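Local structure of N5-carboxyaminoimidazole ribonucleotide synthetase (Bacillus anthracis, 3QFF) at residues Gln70-Tyr81 with Trp93-Gln102; Arg331-Cys339 with Glu370-Trp378. The protein probably catalyses the ATP-dependent carboxylation of 5-aminoimidazole ribonucleotide to its N5-carboxyamino form in purine biosynthesis, and here holds ADP. One frame throughout, in Å; residues are numbered along the deposited sequence.

Interaction 1: residues Gln70-Tyr81 with Trp93-Gln102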
loop_
_atom_site.group_PDB
_atom_site.type_symbol
_atom_site.label_atom_id
_atom_site.label_comp_id
_atom_site.label_asym_id
_atom_site.label_seq_id
_atom_site.Cartn_x
_atom_site.Cartn_y
_atom_site.Cartn_z
ATOM N N GLN A 70 -8.225 13.057 -25.778
ATOM C CA GLN A 70 -9.668 12.906 -25.882
ATOM C C GLN A 70 -10.096 11.464 -25.667
ATOM O O GLN A 70 -11.088 11.216 -24.994
ATOM C CB GLN A 70 -10.184 13.433 -27.230
ATOM C CG GLN A 70 -10.314 14.956 -27.248
ATOM C CD GLN A 70 -10.556 15.535 -28.633
ATOM O OE1 GLN A 70 -10.449 14.844 -29.642
ATOM N NE2 GLN A 70 -10.878 16.821 -28.677
ATOM N N HIS A 71 -9.350 10.522 -26.243
ATOM C CA HIS A 71 -9.655 9.109 -26.067
ATOM C C HIS A 71 -9.537 8.687 -24.589
ATOM O O HIS A 71 -10.384 7.970 -24.088
ATOM C CB HIS A 71 -8.794 8.226 -26.978
ATOM C CG HIS A 71 -9.131 6.771 -26.881
ATOM N ND1 HIS A 71 -8.170 5.782 -26.857
ATOM C CD2 HIS A 71 -10.324 6.141 -26.763
ATOM C CE1 HIS A 71 -8.758 4.604 -26.737
ATOM N NE2 HIS A 71 -10.064 4.794 -26.679
ATOM N N LEU A 72 -8.496 9.155 -23.902
ATOM C CA LEU A 72 -8.347 8.915 -22.459
ATOM C C LEU A 72 -9.525 9.479 -21.681
ATOM O O LEU A 72 -10.095 8.799 -20.821
ATOM C CB LEU A 72 -7.040 9.529 -21.925
ATOM C CG LEU A 72 -6.749 9.363 -20.425
ATOM C CD1 LEU A 72 -6.432 7.895 -20.091
ATOM C CD2 LEU A 72 -5.575 10.241 -20.049
ATOM N N ALA A 73 -9.894 10.715 -21.988
ATOM C CA ALA A 73 -10.987 11.368 -21.282
ATOM C C ALA A 73 -12.294 10.613 -21.477
ATOM O O ALA A 73 -13.049 10.428 -20.517
ATOM C CB ALA A 73 -11.122 12.824 -21.730
ATOM N N GLU A 74 -12.525 10.164 -22.715
ATOM C CA GLU A 74 -13.744 9.447 -23.133
ATOM C C GLU A 74 -14.027 8.177 -22.358
ATOM O O GLU A 74 -15.175 7.725 -22.302
ATOM C CB GLU A 74 -13.611 8.991 -24.587
ATOM C CG GLU A 74 -13.890 10.020 -25.622
ATOM C CD GLU A 74 -13.793 9.437 -27.021
ATOM O OE1 GLU A 74 -14.401 10.029 -27.922
ATOM O OE2 GLU A 74 -13.129 8.384 -27.214
ATOM N N ILE A 75 -12.977 7.566 -21.826
ATOM C CA ILE A 75 -13.119 6.300 -21.118
ATOM C C ILE A 75 -12.830 6.424 -19.623
ATOM O O ILE A 75 -12.802 5.420 -18.902
ATOM C CB ILE A 75 -12.237 5.227 -21.748
ATOM C CG1 ILE A 75 -10.754 5.566 -21.499
ATOM C CG2 ILE A 75 -12.598 5.082 -23.241
ATOM C CD1 ILE A 75 -9.773 4.595 -22.064
ATOM N N SER A 76 -12.643 7.658 -19.164
ATOM C CA SER A 76 -12.320 7.942 -17.761
ATOM C C SER A 76 -13.457 8.689 -17.065
ATOM O O SER A 76 -14.014 9.629 -17.617
ATOM C CB SER A 76 -11.056 8.811 -17.687
ATOM O OG SER A 76 -9.942 8.119 -18.211
ATOM N N ASP A 77 -13.779 8.278 -15.840
ATOM C CA ASP A 77 -14.746 8.985 -15.001
ATOM C C ASP A 77 -14.150 10.201 -14.294
ATOM O O ASP A 77 -14.872 11.146 -13.945
ATOM C CB ASP A 77 -15.360 8.001 -14.018
ATOM C CG ASP A 77 -16.062 6.854 -14.744
ATOM O OD1 ASP A 77 -17.245 7.039 -15.130
ATOM O OD2 ASP A 77 -15.418 5.804 -14.969
ATOM N N VAL A 78 -12.835 10.172 -14.094
ATOM C CA VAL A 78 -12.091 11.321 -13.566
ATOM C C VAL A 78 -10.702 11.272 -14.183
ATOM O O VAL A 78 -10.139 10.186 -14.386
ATOM C CB VAL A 78 -12.052 11.359 -11.991
ATOM C CG1 VAL A 78 -11.402 10.108 -11.398
ATOM C CG2 VAL A 78 -11.353 12.646 -11.469
ATOM N N VAL A 79 -10.167 12.441 -14.514
ATOM C CA VAL A 79 -8.823 12.552 -15.088
ATOM C C VAL A 79 -7.890 13.319 -14.131
ATOM O O VAL A 79 -8.263 14.358 -13.585
ATOM C CB VAL A 79 -8.864 13.223 -16.493
ATOM C CG1 VAL A 79 -7.453 13.354 -17.110
ATOM C CG2 VAL A 79 -9.777 12.425 -17.449
ATOM N N THR A 80 -6.686 12.793 -13.936
ATOM C CA THR A 80 -5.628 13.496 -13.224
ATOM C C THR A 80 -4.348 13.389 -14.053
ATOM O O THR A 80 -4.315 12.705 -15.085
ATOM C CB THR A 80 -5.446 12.963 -11.750
ATOM O OG1 THR A 80 -4.421 13.708 -11.079
ATOM C CG2 THR A 80 -5.080 11.480 -11.736
ATOM N N TYR A 81 -3.302 14.082 -13.623
ATOM C CA TYR A 81 -2.044 14.086 -14.368
ATOM C C TYR A 81 -0.850 13.895 -13.451
ATOM O O TYR A 81 -0.852 14.342 -12.298
ATOM C CB TYR A 81 -1.878 15.424 -15.106
ATOM C CG TYR A 81 -1.928 16.601 -14.151
ATOM C CD1 TYR A 81 -3.126 17.274 -13.901
ATOM C CD2 TYR A 81 -0.786 17.001 -13.455
ATOM C CE1 TYR A 81 -3.175 18.344 -12.988
ATOM C CE2 TYR A 81 -0.825 18.051 -12.547
ATOM C CZ TYR A 81 -2.011 18.715 -12.320
ATOM O OH TYR A 81 -2.023 19.745 -11.418
ATOM N N TRP A 93 -9.676 21.637 -22.961
ATOM C CA TRP A 93 -10.581 20.594 -23.441
ATOM C C TRP A 93 -11.001 19.675 -22.283
ATOM O O TRP A 93 -12.197 19.448 -22.049
ATOM C CB TRP A 93 -9.992 19.795 -24.602
ATOM C CG TRP A 93 -11.071 18.992 -25.253
ATOM C CD1 TRP A 93 -11.900 19.390 -26.275
ATOM C CD2 TRP A 93 -11.492 17.678 -24.882
ATOM N NE1 TRP A 93 -12.796 18.389 -26.573
ATOM C CE2 TRP A 93 -12.567 17.327 -25.732
ATOM C CE3 TRP A 93 -11.057 16.755 -23.917
ATOM C CZ2 TRP A 93 -13.214 16.089 -25.650
ATOM C CZ3 TRP A 93 -11.704 15.521 -23.836
ATOM C CH2 TRP A 93 -12.775 15.205 -24.692
ATOM N N LEU A 94 -10.012 19.181 -21.549
ATOM C CA LEU A 94 -10.250 18.303 -20.398
ATOM C C LEU A 94 -11.121 18.959 -19.338
ATOM O O LEU A 94 -12.088 18.355 -18.856
ATOM C CB LEU A 94 -8.921 17.901 -19.770
ATOM C CG LEU A 94 -8.107 16.921 -20.602
ATOM C CD1 LEU A 94 -6.645 16.995 -20.191
ATOM C CD2 LEU A 94 -8.670 15.517 -20.440
ATOM N N GLU A 95 -10.779 20.197 -18.981
ATOM C CA GLU A 95 -11.502 20.924 -17.939
ATOM C C GLU A 95 -12.981 21.105 -18.280
ATOM O O GLU A 95 -13.850 21.000 -17.410
ATOM C CB GLU A 95 -10.833 22.276 -17.661
ATOM C CG GLU A 95 -11.151 22.856 -16.286
ATOM C CD GLU A 95 -10.395 24.137 -15.994
ATOM O OE1 GLU A 95 -9.804 24.715 -16.931
ATOM O OE2 GLU A 95 -10.388 24.570 -14.821
ATOM N N LYS A 96 -13.278 21.336 -19.554
ATOM C CA LYS A 96 -14.641 21.617 -19.931
ATOM C C LYS A 96 -15.419 20.414 -20.477
ATOM O O LYS A 96 -16.637 20.350 -20.316
ATOM C CB LYS A 96 -14.706 22.826 -20.872
ATOM C CG LYS A 96 -13.957 24.088 -20.335
ATOM C CD LYS A 96 -14.603 24.711 -19.094
ATOM C CE LYS A 96 -13.662 25.716 -18.453
ATOM N NZ LYS A 96 -14.104 26.157 -17.098
ATOM N N HIS A 97 -14.729 19.443 -21.074
ATOM C CA HIS A 97 -15.422 18.307 -21.700
ATOM C C HIS A 97 -15.177 16.947 -21.040
ATOM O O HIS A 97 -15.811 15.952 -21.398
ATOM C CB HIS A 97 -15.110 18.245 -23.200
ATOM C CG HIS A 97 -15.430 19.512 -23.927
ATOM N ND1 HIS A 97 -16.718 19.985 -24.065
ATOM C CD2 HIS A 97 -14.630 20.409 -24.550
ATOM C CE1 HIS A 97 -16.698 21.117 -24.749
ATOM N NE2 HIS A 97 -15.442 21.397 -25.054
ATOM N N ALA A 98 -14.241 16.900 -20.095
ATOM C CA ALA A 98 -14.058 15.725 -19.254
ATOM C C ALA A 98 -14.250 16.164 -17.812
ATOM O O ALA A 98 -14.701 17.287 -17.548
ATOM C CB ALA A 98 -12.665 15.132 -19.445
ATOM N N TYR A 99 -13.933 15.273 -16.884
ATOM C CA TYR A 99 -13.964 15.636 -15.480
ATOM C C TYR A 99 -12.538 15.745 -14.929
ATOM O O TYR A 99 -11.902 14.734 -14.620
ATOM C CB TYR A 99 -14.838 14.665 -14.664
ATOM C CG TYR A 99 -14.961 15.092 -13.224
ATOM C CD1 TYR A 99 -15.378 16.386 -12.890
ATOM C CD2 TYR A 99 -14.651 14.213 -12.191
ATOM C CE1 TYR A 99 -15.465 16.792 -11.559
ATOM C CE2 TYR A 99 -14.745 14.602 -10.863
ATOM C CZ TYR A 99 -15.154 15.889 -10.551
ATOM O OH TYR A 99 -15.228 16.270 -9.233
ATOM N N LEU A 100 -12.049 16.987 -14.848
ATOM C CA LEU A 100 -10.712 17.325 -14.350
ATOM C C LEU A 100 -10.862 18.268 -13.138
ATOM O O LEU A 100 -10.699 19.488 -13.280
ATOM C CB LEU A 100 -9.888 18.018 -15.451
ATOM C CG LEU A 100 -8.399 18.267 -15.170
ATOM C CD1 LEU A 100 -7.578 17.068 -15.612
ATOM C CD2 LEU A 100 -7.911 19.559 -15.868
ATOM N N PRO A 101 -11.175 17.707 -11.950
ATOM C CA PRO A 101 -11.444 18.488 -10.737
ATOM C C PRO A 101 -10.276 19.372 -10.288
ATOM O O PRO A 101 -10.510 20.368 -9.613
ATOM C CB PRO A 101 -11.725 17.411 -9.668
ATOM C CG PRO A 101 -11.149 16.151 -10.203
ATOM C CD PRO A 101 -11.321 16.262 -11.703
ATOM N N GLN A 102 -9.042 19.012 -10.659
ATOM C CA GLN A 102 -7.868 19.836 -10.340
ATOM C C GLN A 102 -7.887 21.192 -11.040
ATOM O O GLN A 102 -7.330 22.173 -10.522
ATOM C CB GLN A 102 -6.569 19.112 -10.685
ATOM C CG GLN A 102 -6.173 18.056 -9.662
ATOM C CD GLN A 102 -5.188 17.083 -10.225
ATOM O OE1 GLN A 102 -5.536 16.247 -11.075
ATOM N NE2 GLN A 102 -3.936 17.190 -9.790
HETATM O O HOH W 1 -13.666 12.475 -17.426
HETATM O O HOH W 2 -8.013 16.548 -11.982
HETATM O O HOH W 3 -1.522 15.812 -10.009
#

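Interaction 2: residues Arg331-Cys339 with Glu370-Trp378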
loop_
_atom_site.group_PDB
_atom_site.type_symbol
_atom_site.label_atom_id
_atom_site.label_comp_id
_atom_site.label_asym_id
_atom_site.label_seq_id
_atom_site.Cartn_x
_atom_site.Cartn_y
_atom_site.Cartn_z
ATOM N N ARG A 331 22.344 -5.911 -4.706
ATOM C CA ARG A 331 23.409 -6.725 -4.130
ATOM C C ARG A 331 23.374 -6.730 -2.600
ATOM O O ARG A 331 23.820 -7.692 -1.962
ATOM C CB ARG A 331 24.785 -6.303 -4.677
ATOM C CG ARG A 331 24.976 -6.724 -6.142
ATOM C CD ARG A 331 26.373 -6.440 -6.702
ATOM N NE ARG A 331 26.595 -5.013 -6.936
ATOM C CZ ARG A 331 27.290 -4.221 -6.123
ATOM N NH1 ARG A 331 27.846 -4.718 -5.021
ATOM N NH2 ARG A 331 27.436 -2.935 -6.409
ATOM N N GLN A 332 22.825 -5.661 -2.027
ATOM C CA GLN A 332 22.759 -5.476 -0.579
ATOM C C GLN A 332 21.381 -5.830 -0.020
ATOM O O GLN A 332 21.082 -5.517 1.128
ATOM C CB GLN A 332 23.076 -4.017 -0.219
ATOM C CG GLN A 332 24.535 -3.584 -0.416
ATOM C CD GLN A 332 25.414 -4.023 0.715
ATOM O OE1 GLN A 332 25.566 -5.213 0.969
ATOM N NE2 GLN A 332 25.998 -3.064 1.418
ATOM N N VAL A 333 20.551 -6.479 -0.833
ATOM C CA VAL A 333 19.151 -6.750 -0.474
ATOM C C VAL A 333 18.995 -7.471 0.873
ATOM O O VAL A 333 18.072 -7.187 1.632
ATOM C CB VAL A 333 18.376 -7.442 -1.638
ATOM C CG1 VAL A 333 18.572 -8.949 -1.631
ATOM C CG2 VAL A 333 16.893 -7.083 -1.590
ATOM N N ASN A 334 19.941 -8.362 1.181
ATOM C CA ASN A 334 19.974 -9.062 2.468
ATOM C C ASN A 334 20.231 -8.156 3.676
ATOM O O ASN A 334 20.064 -8.574 4.816
ATOM C CB ASN A 334 21.004 -10.205 2.423
ATOM C CG ASN A 334 22.432 -9.708 2.185
ATOM O OD1 ASN A 334 22.673 -8.801 1.375
ATOM N ND2 ASN A 334 23.388 -10.310 2.891
ATOM N N ARG A 335 20.633 -6.913 3.435
ATOM C CA ARG A 335 20.942 -6.006 4.533
ATOM C C ARG A 335 19.833 -4.982 4.754
ATOM O O ARG A 335 20.000 -4.034 5.530
ATOM C CB ARG A 335 22.282 -5.299 4.304
ATOM C CG ARG A 335 23.455 -6.243 4.092
ATOM C CD ARG A 335 24.642 -5.843 4.940
ATOM N NE ARG A 335 25.332 -4.653 4.439
ATOM C CZ ARG A 335 26.495 -4.200 4.911
ATOM N NH1 ARG A 335 27.115 -4.836 5.902
ATOM N NH2 ARG A 335 27.047 -3.111 4.389
ATOM N N LEU A 336 18.684 -5.203 4.114
ATOM C CA LEU A 336 17.625 -4.197 4.082
ATOM C C LEU A 336 16.583 -4.320 5.193
ATOM O O LEU A 336 15.422 -3.933 5.006
ATOM C CB LEU A 336 16.962 -4.143 2.703
ATOM C CG LEU A 336 17.849 -3.666 1.547
ATOM C CD1 LEU A 336 17.089 -3.769 0.238
ATOM C CD2 LEU A 336 18.326 -2.231 1.777
ATOM N N THR A 337 17.012 -4.821 6.350
ATOM C CA THR A 337 16.179 -4.860 7.559
ATOM C C THR A 337 15.721 -3.451 7.985
ATOM O O THR A 337 16.515 -2.500 7.976
ATOM C CB THR A 337 16.908 -5.579 8.733
ATOM O OG1 THR A 337 16.043 -5.649 9.882
ATOM C CG2 THR A 337 18.162 -4.844 9.121
ATOM N N GLY A 338 14.442 -3.321 8.340
ATOM C CA GLY A 338 13.868 -2.028 8.728
ATOM C C GLY A 338 13.800 -1.017 7.583
ATOM O O GLY A 338 13.604 0.179 7.817
ATOM N N CYS A 339 13.964 -1.507 6.355
ATOM C CA CYS A 339 13.949 -0.687 5.154
ATOM C C CYS A 339 12.812 -1.180 4.284
ATOM O O CYS A 339 12.570 -2.393 4.205
ATOM C CB CYS A 339 15.267 -0.814 4.385
ATOM S SG CYS A 339 16.737 -0.314 5.313
ATOM N N GLU A 370 22.140 6.663 9.810
ATOM C CA GLU A 370 23.325 5.814 9.891
ATOM C C GLU A 370 23.140 4.541 9.073
ATOM O O GLU A 370 24.068 4.094 8.382
ATOM C CB GLU A 370 23.627 5.477 11.348
ATOM C CG GLU A 370 25.103 5.520 11.694
ATOM C CD GLU A 370 25.443 4.651 12.893
ATOM O OE1 GLU A 370 25.028 3.464 12.905
ATOM O OE2 GLU A 370 26.129 5.144 13.823
ATOM N N LYS A 371 21.932 3.977 9.120
ATOM C CA LYS A 371 21.628 2.787 8.333
ATOM C C LYS A 371 21.904 2.991 6.836
ATOM O O LYS A 371 22.551 2.154 6.210
ATOM C CB LYS A 371 20.185 2.312 8.559
ATOM C CG LYS A 371 19.820 1.061 7.748
ATOM C CD LYS A 371 20.518 -0.208 8.272
ATOM C CE LYS A 371 20.292 -1.355 7.288
ATOM N NZ LYS A 371 21.043 -2.594 7.644
ATOM N N ALA A 372 21.420 4.096 6.275
ATOM C CA ALA A 372 21.693 4.435 4.876
ATOM C C ALA A 372 23.195 4.530 4.570
ATOM O O ALA A 372 23.665 3.970 3.583
ATOM C CB ALA A 372 20.976 5.734 4.477
ATOM N N LYS A 373 23.937 5.232 5.422
ATOM C CA LYS A 373 25.395 5.344 5.268
ATOM C C LYS A 373 26.063 3.970 5.275
ATOM O O LYS A 373 26.857 3.652 4.377
ATOM C CB LYS A 373 25.993 6.194 6.396
ATOM C CG LYS A 373 26.069 7.672 6.113
ATOM C CD LYS A 373 26.800 8.402 7.246
ATOM C CE LYS A 373 25.835 9.044 8.226
ATOM N NZ LYS A 373 25.258 10.300 7.634
ATOM N N SER A 374 25.708 3.153 6.273
ATOM C CA SER A 374 26.371 1.867 6.503
ATOM C C SER A 374 26.182 0.896 5.346
ATOM O O SER A 374 26.982 -0.021 5.161
ATOM C CB SER A 374 25.942 1.235 7.844
ATOM O OG SER A 374 24.652 0.649 7.776
ATOM N N LEU A 375 25.136 1.114 4.555
ATOM C CA LEU A 375 24.860 0.278 3.395
ATOM C C LEU A 375 25.855 0.498 2.261
ATOM O O LEU A 375 25.993 -0.352 1.382
ATOM C CB LEU A 375 23.426 0.508 2.897
ATOM C CG LEU A 375 22.284 0.015 3.806
ATOM C CD1 LEU A 375 20.933 0.482 3.291
ATOM C CD2 LEU A 375 22.301 -1.505 3.911
ATOM N N HIS A 376 26.526 1.653 2.286
ATOM C CA HIS A 376 27.503 2.055 1.264
ATOM C C HIS A 376 26.965 2.000 -0.163
ATOM O O HIS A 376 27.665 1.600 -1.096
ATOM C CB HIS A 376 28.828 1.278 1.437
ATOM C CG HIS A 376 29.543 1.620 2.707
ATOM N ND1 HIS A 376 30.123 2.852 2.920
ATOM C CD2 HIS A 376 29.733 0.911 3.845
ATOM C CE1 HIS A 376 30.643 2.887 4.134
ATOM N NE2 HIS A 376 30.420 1.721 4.716
ATOM N N ILE A 377 25.704 2.384 -0.324
ATOM C CA ILE A 377 25.094 2.479 -1.644
ATOM C C ILE A 377 25.187 3.915 -2.160
ATOM O O ILE A 377 25.348 4.147 -3.359
ATOM C CB ILE A 377 23.616 2.025 -1.599
ATOM C CG1 ILE A 377 23.524 0.523 -1.270
ATOM C CG2 ILE A 377 22.907 2.337 -2.909
ATOM C CD1 ILE A 377 22.132 0.070 -0.812
ATOM N N TRP A 378 25.087 4.877 -1.245
ATOM C CA TRP A 378 25.000 6.289 -1.630
ATOM C C TRP A 378 26.272 7.086 -1.318
ATOM O O TRP A 378 26.203 8.296 -1.129
ATOM C CB TRP A 378 23.755 6.951 -1.010
ATOM C CG TRP A 378 22.460 6.254 -1.395
ATOM C CD1 TRP A 378 21.725 6.457 -2.529
ATOM C CD2 TRP A 378 21.784 5.224 -0.659
ATOM N NE1 TRP A 378 20.627 5.620 -2.545
ATOM C CE2 TRP A 378 20.633 4.863 -1.403
ATOM C CE3 TRP A 378 22.025 4.585 0.563
ATOM C CZ2 TRP A 378 19.730 3.882 -0.966
ATOM C CZ3 TRP A 378 21.126 3.613 0.998
ATOM C CH2 TRP A 378 19.991 3.274 0.230
#

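Interaction 1: residues Gln70-Tyr81 with Trp93-Gln102
In the Rossmann-like preATP-grasp domain, Q70 and A73 of helix 66-74 meet W93 of helix 88-97, and the chain beyond that second helix runs along strand 78-81. The W93 indole is touched on both faces. Q70 lays its CG 3.4 Å from the centroid of the six-membered ring, 8° off the normal, a CH-pi contact, while H97 CB lies over the opposite face, near its rim. W93 CG is anti to the backbone N, which carries the ring toward helix 66-74, where A73 CB touches its edge in plane, 3.5 Å from CZ3. The same methyl meets A98 CB and L94 CD2.

Strand 78-81 is an edge strand of the four-stranded parallel sheet, paired with strand 16-20, and its other side takes one direct backbone bond: V79 N to Y99 O, 2.9 Å and 162° at the hydrogen. Water 1 continues the link, joining S76 O to Y99 N. V78 CG2 packs against P101 CD at 3.6 Å and Y99 CD2, and P101 CD in turn lies over the centre of the Y99 ring.

Near the strand's end T80 OG1 donates to Q102 OE1 (2.8 Å); H298 of helix 294-303 is a second partner of that hydroxyl. Water 2 also donates to OE1 and to V79 O. Q102 NE2 approaches Y81 CE1 obliquely at 3.5 Å, though amide and ring planes are parallel within 1°, and water 3 ties NE2 to Y81 O.

Interaction 2: residues Arg331-Cys339 with Glu370-Trp378
L375 packs against L336 and R335, forming the tight centre of the contact between residues 370-378 and the turn region 331-339. Its CD1 meets L336 CD2 at 4.1 Å, the two side chains crossing at about a right angle, and its CD2 touches R335 CB at 3.8 Å. Two polar bonds frame this apolar patch. Q332 bends at chi2 (-80°), which brings NE2 to L375 O at 2.7 Å; the acceptor lies in the amide plane and the angle at the hydrogen is 155°. K371, also bent at chi2, sends NZ to R335 O (2.8 Å) in the carbonyl plane, and its CG passes C339 SG at 4.2 Å.

The exposed side is looser. The R335 guanidinium approaches S374 obliquely, but NH2 is 3.2 Å from S374 O at a poor angle, so proximity there does not amount to a hydrogen bond. T337 adds a single looser approach, its CG2 3.9 Å from K371 NZ, and also meets E309 of the second subunit.

L336 to C339 form a type II turn leading into strand 339-343. C339 packs on V358 and I360 of strand 354-361, and I377 rests on helix 323-331.

Interactions 1 and 2 lie on opposite sides of the chain's centre, their own centres 42 Å apart and their nearest atoms about 25 Å apart, so they share no atoms or direct contact. They follow each other along the chain: residues 70-102 belong to the N-terminal preATP-grasp region, whereas 331-339 belong to the C-terminal domain. The ADP pocket, formed by residues between 113 and 274, draws on neither contact; its sequence falls between them, largely in the ATP-grasp domain. Interaction 1 includes the edge strand 78-81 of a parallel sheet, while interaction 2 leads into edge strand 339-343 of an antiparallel one. Only the second lies within reach of the other subunit.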